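Local coordinates for protein MdcE (Pseudomonas aeruginosa, PDB 5VIP) that probably serves as the gamma subunit of a biotin-independent malonate decarboxylase, with a likely transferase role, at residues 141-149 with 250-261; 39-48 with 82-93. One frame throughout, in Å; residues are numbered along the deposited sequence.

Interaction 1 of 2, residues 141-149 with 250-261; sequences ARLAGHPLI and ALADILGGPRDL
Leu143 and Arg259 lie 6.0 Å apart between their CA atoms, Pro147 and Ile254 6.4 Å, so the turn from helix 127-143 into strand 148-152 runs beside both the end of helix 237-254 and the loop that follows it. Two arginines trade bonds to backbone carbonyls across this gap. Arg142 NH1 meets Arg259 O at 2.8 Å, lying in the carbonyl plane, and the oxygen sits at the edge of the guanidinium. In return, Arg259 NH1 donates to Leu143 O over 3.0 Å, tilted from the carbonyl plane. The two long side chains differ in shape. Arg142 bends at chi3 (46°), which turns one guanidinium face to Leu261, whose CD2 lies 3.5 Å from NE of Arg142. Arg259 stays extended and lays its guanidinium flat on Gly145, the CA 3.5 Å above its centre. Gly145, with positive phi, ends the helix in a Schellman motif, and its lack of a side chain lets the arginine come down so closely. Farther along, the contact turns apolar. Pro147 presents its ring to Leu251 CD1, 3.6 Å from CB of Pro147, and its CG also touches Leu255. Ile149 crosses Ile254, while its CD1 rests on CB of Ala250. NH2 of Arg142 also bonds OE1 of Gln167, which ties this corner to the chain leading into strand 170-174. Strand 148-152 pairs with strand 106-113 through Leu107 and Ala109, and Ile172 of strand 170-174 touches both Ile149 and Ala250, placing helix 237-254 against the central sheet.

Interaction 2 of 2, residues 39-48 with 82-93; sequences RPGDPASLRV and LEGWGLAAAVDE
Arg39 and Glu93 meet end-on: NH2 and NH1 of the arginine both point to a single carboxylate oxygen, OE1 of Glu93, with NH2 at 2.9 Å from it. That oxygen lies in the guanidinium plane and is approached on its syn side, while the guanidinium and carboxylate planes are turned 67° apart. At the other end of the contact, OG of Ser45 lies against OE2 of Glu83 at a separation so short (2.4 Å) that the exact geometry is doubtful. Between these polar ends, Leu46 and Pro43 lie on the helix backbone, CD2 of Leu46 standing 3.4 Å from C of Gly86, where the helix has no side chain in the way. Apolar pairs join them: Pro43 CG with Leu82 CB at 4.2 Å, Leu46 CD2 with Leu87 CD2 at 4.3 Å, and Val48 CG2 with Ala90 CB. Strand 46-48 and helix 82-93 run nearly parallel, their axes 13° apart and 9.8 Å at closest approach. The next shell fixes the polar groups. Arg39 grips Asp42 side-on, NE to OD2 (2.7 Å) and NH1 to OD1, and CG1 of Val48 sits 3.7 Å above the centre of the guanidinium. A bend at chi3 (-55°) turns Arg39 between Asp42 and Glu93. Glu83 is held from outside by Gly80 at OE1 and Asn69 at OE2. Arg59 of strand 56-63 gives Glu93 a second cationic partner. One guanidinium thus serves two carboxylates, and its salt bridges tie the Arg39-Asp42 turn, ahead of strand 46-53, to Glu93 on the helix; the surrounding positive charge would probably favour the ionised acids.

How the interactions relate
Both contacts join helices and loops to one mixed sheet. Interaction 2 brings helix 81-97 over the strand pair 46-53 and 56-63; interaction 1 sets the loop after helix 127-143 against the end of helix 237-254, near strands 106-113, 148-152 and 170-174. Their centres lie about 22 Å apart, yet they meet directly: CB of Ala141 and CG1 of Val91 are 4.0 Å apart, where helices 127-143 and 81-97 pack together. A salt bridge between Asp92 and Arg140 joins the same two helices. Both segments of interaction 2 come earlier in the chain than those of interaction 1.

Interaction 1 of 2, residues 141-149 with 250-261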
# COMPACT_ATOMS: atom_id res chain seq x y z
N ALA A 141 -5.81 -1.94 -12.61
CA ALA A 141 -6.42 -3.11 -13.23
C ALA A 141 -7.80 -3.37 -12.64
O ALA A 141 -8.75 -3.62 -13.38
CB ALA A 141 -5.53 -4.33 -13.06
N ARG A 142 -7.93 -3.32 -11.32
CA ARG A 142 -9.23 -3.51 -10.67
C ARG A 142 -10.24 -2.45 -11.11
O ARG A 142 -11.36 -2.77 -11.48
CB ARG A 142 -9.08 -3.50 -9.13
CG ARG A 142 -10.41 -3.60 -8.36
CD ARG A 142 -10.20 -3.77 -6.83
NE ARG A 142 -9.20 -2.84 -6.30
CZ ARG A 142 -9.37 -1.52 -6.19
NH1 ARG A 142 -10.50 -0.96 -6.59
NH2 ARG A 142 -8.39 -0.76 -5.71
N LEU A 143 -9.83 -1.18 -11.07
CA LEU A 143 -10.72 -0.09 -11.46
C LEU A 143 -11.15 -0.20 -12.93
O LEU A 143 -12.24 0.23 -13.29
CB LEU A 143 -10.05 1.28 -11.21
CG LEU A 143 -9.81 1.64 -9.74
CD1 LEU A 143 -8.92 2.87 -9.63
CD2 LEU A 143 -11.13 1.87 -9.02
N ALA A 144 -10.28 -0.77 -13.76
CA ALA A 144 -10.57 -0.91 -15.19
C ALA A 144 -11.48 -2.10 -15.48
O ALA A 144 -11.93 -2.28 -16.62
CB ALA A 144 -9.26 -1.05 -15.97
N GLY A 145 -11.76 -2.92 -14.47
CA GLY A 145 -12.66 -4.04 -14.63
C GLY A 145 -12.05 -5.43 -14.63
O GLY A 145 -12.74 -6.41 -14.88
N HIS A 146 -10.75 -5.54 -14.35
CA HIS A 146 -10.17 -6.86 -14.14
C HIS A 146 -10.58 -7.41 -12.78
O HIS A 146 -10.39 -6.74 -11.76
CB HIS A 146 -8.65 -6.83 -14.23
CG HIS A 146 -8.13 -6.53 -15.60
ND1 HIS A 146 -7.68 -7.52 -16.46
CD2 HIS A 146 -7.99 -5.36 -16.27
CE1 HIS A 146 -7.29 -6.96 -17.59
NE2 HIS A 146 -7.46 -5.66 -17.50
N PRO A 147 -11.18 -8.61 -12.75
CA PRO A 147 -11.42 -9.20 -11.43
C PRO A 147 -10.09 -9.57 -10.79
O PRO A 147 -9.29 -10.27 -11.40
CB PRO A 147 -12.26 -10.45 -11.75
CG PRO A 147 -12.85 -10.18 -13.12
CD PRO A 147 -11.81 -9.39 -13.84
N LEU A 148 -9.86 -9.07 -9.58
CA LEU A 148 -8.68 -9.46 -8.81
C LEU A 148 -9.09 -10.31 -7.64
O LEU A 148 -9.95 -9.91 -6.84
CB LEU A 148 -7.92 -8.25 -8.26
CG LEU A 148 -6.91 -7.49 -9.08
CD1 LEU A 148 -7.58 -6.91 -10.32
CD2 LEU A 148 -6.35 -6.39 -8.19
N ILE A 149 -8.45 -11.46 -7.51
CA ILE A 149 -8.69 -12.34 -6.38
C ILE A 149 -7.37 -12.64 -5.71
O ILE A 149 -6.40 -13.05 -6.37
CB ILE A 149 -9.37 -13.68 -6.82
CG1 ILE A 149 -10.71 -13.39 -7.50
CG2 ILE A 149 -9.57 -14.57 -5.63
CD1 ILE A 149 -11.26 -14.55 -8.29
N ALA A 250 -15.83 -16.78 -6.69
CA ALA A 250 -15.37 -15.42 -6.42
C ALA A 250 -15.44 -14.60 -7.70
O ALA A 250 -15.94 -13.48 -7.71
CB ALA A 250 -13.96 -15.43 -5.84
N LEU A 251 -14.97 -15.19 -8.79
CA LEU A 251 -14.97 -14.56 -10.10
C LEU A 251 -16.39 -14.21 -10.54
O LEU A 251 -16.67 -13.09 -10.97
CB LEU A 251 -14.30 -15.49 -11.12
CG LEU A 251 -14.22 -15.04 -12.57
CD1 LEU A 251 -13.56 -13.68 -12.63
CD2 LEU A 251 -13.43 -16.06 -13.39
N ALA A 252 -17.29 -15.18 -10.40
CA ALA A 252 -18.71 -14.97 -10.69
C ALA A 252 -19.29 -13.87 -9.83
O ALA A 252 -20.07 -13.04 -10.31
CB ALA A 252 -19.49 -16.28 -10.50
N ASP A 253 -18.91 -13.85 -8.55
CA ASP A 253 -19.43 -12.86 -7.60
C ASP A 253 -18.96 -11.43 -7.92
O ASP A 253 -19.68 -10.46 -7.67
CB ASP A 253 -19.02 -13.25 -6.17
CG ASP A 253 -19.67 -12.37 -5.13
OD1 ASP A 253 -20.87 -12.57 -4.84
OD2 ASP A 253 -18.99 -11.48 -4.59
N ILE A 254 -17.76 -11.31 -8.47
CA ILE A 254 -17.18 -10.00 -8.81
C ILE A 254 -17.78 -9.42 -10.09
O ILE A 254 -18.18 -8.25 -10.12
CB ILE A 254 -15.65 -10.09 -9.00
CG1 ILE A 254 -14.98 -10.43 -7.68
CG2 ILE A 254 -15.08 -8.79 -9.59
CD1 ILE A 254 -13.59 -11.07 -7.84
N LEU A 255 -17.85 -10.24 -11.13
CA LEU A 255 -18.19 -9.77 -12.47
C LEU A 255 -19.49 -8.96 -12.54
O LEU A 255 -20.53 -9.38 -12.01
CB LEU A 255 -18.27 -10.96 -13.43
CG LEU A 255 -16.92 -11.55 -13.84
CD1 LEU A 255 -17.10 -12.91 -14.52
CD2 LEU A 255 -16.17 -10.58 -14.75
N GLY A 256 -19.40 -7.79 -13.16
CA GLY A 256 -20.54 -6.91 -13.35
C GLY A 256 -20.86 -6.05 -12.15
O GLY A 256 -21.65 -5.11 -12.24
N GLY A 257 -20.25 -6.37 -11.01
CA GLY A 257 -20.52 -5.68 -9.77
C GLY A 257 -19.62 -4.49 -9.52
O GLY A 257 -18.80 -4.13 -10.37
N PRO A 258 -19.77 -3.85 -8.36
CA PRO A 258 -18.92 -2.71 -8.01
C PRO A 258 -17.45 -3.15 -7.92
O PRO A 258 -17.16 -4.31 -7.62
CB PRO A 258 -19.45 -2.27 -6.64
CG PRO A 258 -20.82 -2.89 -6.53
CD PRO A 258 -20.73 -4.18 -7.29
N ARG A 259 -16.53 -2.23 -8.18
CA ARG A 259 -15.12 -2.57 -8.31
C ARG A 259 -14.29 -2.18 -7.09
O ARG A 259 -13.08 -2.01 -7.19
CB ARG A 259 -14.55 -1.92 -9.58
CG ARG A 259 -15.13 -2.55 -10.85
CD ARG A 259 -14.75 -1.81 -12.13
NE ARG A 259 -15.51 -2.32 -13.27
CZ ARG A 259 -15.43 -1.85 -14.51
NH1 ARG A 259 -14.60 -0.86 -14.79
NH2 ARG A 259 -16.18 -2.37 -15.47
N ASP A 260 -14.94 -2.06 -5.93
CA ASP A 260 -14.26 -1.70 -4.69
C ASP A 260 -13.46 -2.85 -4.08
O ASP A 260 -13.66 -4.02 -4.42
CB ASP A 260 -15.27 -1.21 -3.65
CG ASP A 260 -16.12 -0.07 -4.16
OD1 ASP A 260 -17.16 -0.35 -4.81
OD2 ASP A 260 -15.76 1.10 -3.92
N LEU A 261 -12.55 -2.50 -3.17
CA LEU A 261 -11.84 -3.48 -2.37
C LEU A 261 -12.81 -4.40 -1.64
O LEU A 261 -13.87 -3.96 -1.20
CB LEU A 261 -10.95 -2.79 -1.34
CG LEU A 261 -9.78 -1.99 -1.91
CD1 LEU A 261 -8.92 -1.52 -0.77
CD2 LEU A 261 -9.00 -2.86 -2.84

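Interaction 2 of 2, residues 39-48 with 82-93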
# COMPACT_ATOMS: atom_id res chain seq x y z
N ARG A 39 8.68 -17.05 -16.55
CA ARG A 39 8.69 -16.62 -17.94
C ARG A 39 10.03 -15.96 -18.25
O ARG A 39 10.65 -15.37 -17.36
CB ARG A 39 7.55 -15.63 -18.22
CG ARG A 39 6.16 -16.15 -17.91
CD ARG A 39 5.10 -15.16 -18.38
NE ARG A 39 5.32 -13.83 -17.80
CZ ARG A 39 4.71 -12.72 -18.20
NH1 ARG A 39 4.99 -11.56 -17.61
NH2 ARG A 39 3.84 -12.75 -19.20
N PRO A 40 10.49 -16.07 -19.52
CA PRO A 40 11.75 -15.50 -19.99
C PRO A 40 12.02 -14.07 -19.52
O PRO A 40 13.11 -13.80 -19.02
CB PRO A 40 11.58 -15.54 -21.51
CG PRO A 40 10.81 -16.79 -21.73
CD PRO A 40 9.84 -16.89 -20.56
N GLY A 41 11.04 -13.18 -19.65
CA GLY A 41 11.26 -11.79 -19.30
C GLY A 41 11.14 -11.42 -17.83
O GLY A 41 11.48 -10.31 -17.44
N ASP A 42 10.65 -12.35 -17.00
CA ASP A 42 10.38 -12.06 -15.59
C ASP A 42 11.58 -12.33 -14.68
O ASP A 42 12.41 -13.17 -14.99
CB ASP A 42 9.19 -12.88 -15.09
CG ASP A 42 7.87 -12.44 -15.72
OD1 ASP A 42 7.80 -11.31 -16.25
OD2 ASP A 42 6.89 -13.22 -15.65
N PRO A 43 11.66 -11.60 -13.55
CA PRO A 43 12.54 -12.02 -12.46
C PRO A 43 12.23 -13.46 -12.03
O PRO A 43 11.06 -13.86 -12.07
CB PRO A 43 12.22 -11.03 -11.34
CG PRO A 43 11.66 -9.83 -12.03
CD PRO A 43 10.96 -10.33 -13.26
N ALA A 44 13.24 -14.21 -11.60
CA ALA A 44 13.06 -15.60 -11.19
C ALA A 44 12.23 -15.73 -9.91
O ALA A 44 11.77 -16.83 -9.57
CB ALA A 44 14.41 -16.27 -11.01
N SER A 45 12.07 -14.62 -9.20
CA SER A 45 11.25 -14.59 -7.99
C SER A 45 9.77 -14.36 -8.31
O SER A 45 8.96 -14.19 -7.42
CB SER A 45 11.76 -13.50 -7.06
OG SER A 45 11.93 -12.30 -7.79
N LEU A 46 9.45 -14.33 -9.60
CA LEU A 46 8.08 -14.14 -10.07
C LEU A 46 7.60 -15.32 -10.91
O LEU A 46 8.29 -15.74 -11.84
CB LEU A 46 7.97 -12.87 -10.91
CG LEU A 46 7.10 -11.78 -10.32
CD1 LEU A 46 7.76 -11.33 -9.04
CD2 LEU A 46 6.94 -10.64 -11.32
N ARG A 47 6.42 -15.84 -10.59
CA ARG A 47 5.76 -16.79 -11.46
C ARG A 47 4.50 -16.17 -12.03
O ARG A 47 3.62 -15.73 -11.28
CB ARG A 47 5.42 -18.08 -10.72
CG ARG A 47 6.62 -18.82 -10.18
CD ARG A 47 7.50 -19.36 -11.30
NE ARG A 47 8.59 -20.16 -10.75
CZ ARG A 47 9.76 -19.66 -10.36
NH1 ARG A 47 9.98 -18.36 -10.48
NH2 ARG A 47 10.70 -20.45 -9.86
N VAL A 48 4.40 -16.17 -13.36
CA VAL A 48 3.25 -15.62 -14.07
C VAL A 48 2.82 -16.60 -15.16
O VAL A 48 3.66 -17.11 -15.90
CB VAL A 48 3.57 -14.24 -14.72
CG1 VAL A 48 2.35 -13.68 -15.43
CG2 VAL A 48 4.10 -13.26 -13.69
N LEU A 82 12.99 -5.97 -7.47
CA LEU A 82 12.66 -6.60 -8.74
C LEU A 82 11.25 -7.16 -8.70
O LEU A 82 10.56 -7.20 -9.71
CB LEU A 82 13.67 -7.71 -9.06
CG LEU A 82 15.10 -7.19 -9.22
CD1 LEU A 82 16.07 -8.35 -9.43
CD2 LEU A 82 15.17 -6.22 -10.39
N GLU A 83 10.82 -7.58 -7.51
CA GLU A 83 9.52 -8.19 -7.36
C GLU A 83 8.42 -7.14 -7.47
O GLU A 83 7.42 -7.36 -8.14
CB GLU A 83 9.41 -8.94 -6.02
CG GLU A 83 10.36 -10.14 -5.91
CD GLU A 83 11.83 -9.74 -5.88
OE1 GLU A 83 12.17 -8.79 -5.13
OE2 GLU A 83 12.64 -10.35 -6.62
N GLY A 84 8.63 -6.01 -6.80
CA GLY A 84 7.72 -4.88 -6.91
C GLY A 84 7.58 -4.39 -8.34
O GLY A 84 6.47 -4.32 -8.87
N TRP A 85 8.69 -4.05 -8.98
CA TRP A 85 8.58 -3.53 -10.34
C TRP A 85 8.17 -4.63 -11.29
O TRP A 85 7.45 -4.37 -12.25
CB TRP A 85 9.90 -2.89 -10.80
CG TRP A 85 10.19 -1.56 -10.15
CD1 TRP A 85 11.29 -1.24 -9.40
CD2 TRP A 85 9.38 -0.37 -10.20
NE1 TRP A 85 11.21 0.08 -8.99
CE2 TRP A 85 10.05 0.63 -9.47
CE3 TRP A 85 8.15 -0.06 -10.80
CZ2 TRP A 85 9.53 1.93 -9.31
CZ3 TRP A 85 7.64 1.23 -10.65
CH2 TRP A 85 8.33 2.20 -9.91
N GLY A 86 8.59 -5.87 -11.02
CA GLY A 86 8.20 -7.00 -11.86
C GLY A 86 6.71 -7.26 -11.87
O GLY A 86 6.11 -7.53 -12.92
N LEU A 87 6.09 -7.20 -10.69
CA LEU A 87 4.64 -7.32 -10.58
C LEU A 87 3.92 -6.22 -11.35
O LEU A 87 2.96 -6.47 -12.07
CB LEU A 87 4.21 -7.29 -9.10
CG LEU A 87 4.39 -8.59 -8.32
CD1 LEU A 87 4.09 -8.38 -6.84
CD2 LEU A 87 3.50 -9.67 -8.92
N ALA A 88 4.39 -4.99 -11.16
CA ALA A 88 3.82 -3.84 -11.84
C ALA A 88 3.82 -4.07 -13.35
O ALA A 88 2.81 -3.86 -14.03
CB ALA A 88 4.61 -2.56 -11.50
N ALA A 89 4.97 -4.53 -13.85
CA ALA A 89 5.13 -4.78 -15.28
C ALA A 89 4.20 -5.90 -15.78
O ALA A 89 3.56 -5.75 -16.82
CB ALA A 89 6.60 -5.11 -15.59
N ALA A 90 4.13 -7.00 -15.03
CA ALA A 90 3.30 -8.14 -15.43
C ALA A 90 1.81 -7.79 -15.37
O ALA A 90 1.04 -8.20 -16.23
CB ALA A 90 3.59 -9.36 -14.55
N VAL A 91 1.41 -7.02 -14.37
CA VAL A 91 0.01 -6.61 -14.29
C VAL A 91 -0.31 -5.59 -15.38
O VAL A 91 -1.34 -5.70 -16.07
CB VAL A 91 -0.32 -6.04 -12.90
CG1 VAL A 91 -1.70 -5.40 -12.91
CG2 VAL A 91 -0.24 -7.17 -11.85
N ASP A 92 0.57 -4.61 -15.58
CA ASP A 92 0.31 -3.61 -16.62
C ASP A 92 0.28 -4.26 -18.01
O ASP A 92 -0.44 -3.79 -18.90
CB ASP A 92 1.36 -2.50 -16.58
CG ASP A 92 0.81 -1.18 -17.09
OD1 ASP A 92 -0.10 -0.63 -16.45
OD2 ASP A 92 1.28 -0.71 -18.15
N GLU A 93 1.07 -5.32 -18.20
CA GLU A 93 1.07 -6.05 -19.46
C GLU A 93 -0.33 -6.59 -19.77
O GLU A 93 -0.84 -6.42 -20.87
CB GLU A 93 2.08 -7.20 -19.44
CG GLU A 93 2.03 -8.08 -20.68
CD GLU A 93 2.97 -9.28 -20.63
OE1 GLU A 93 3.01 -9.98 -19.59
OE2 GLU A 93 3.66 -9.52 -21.64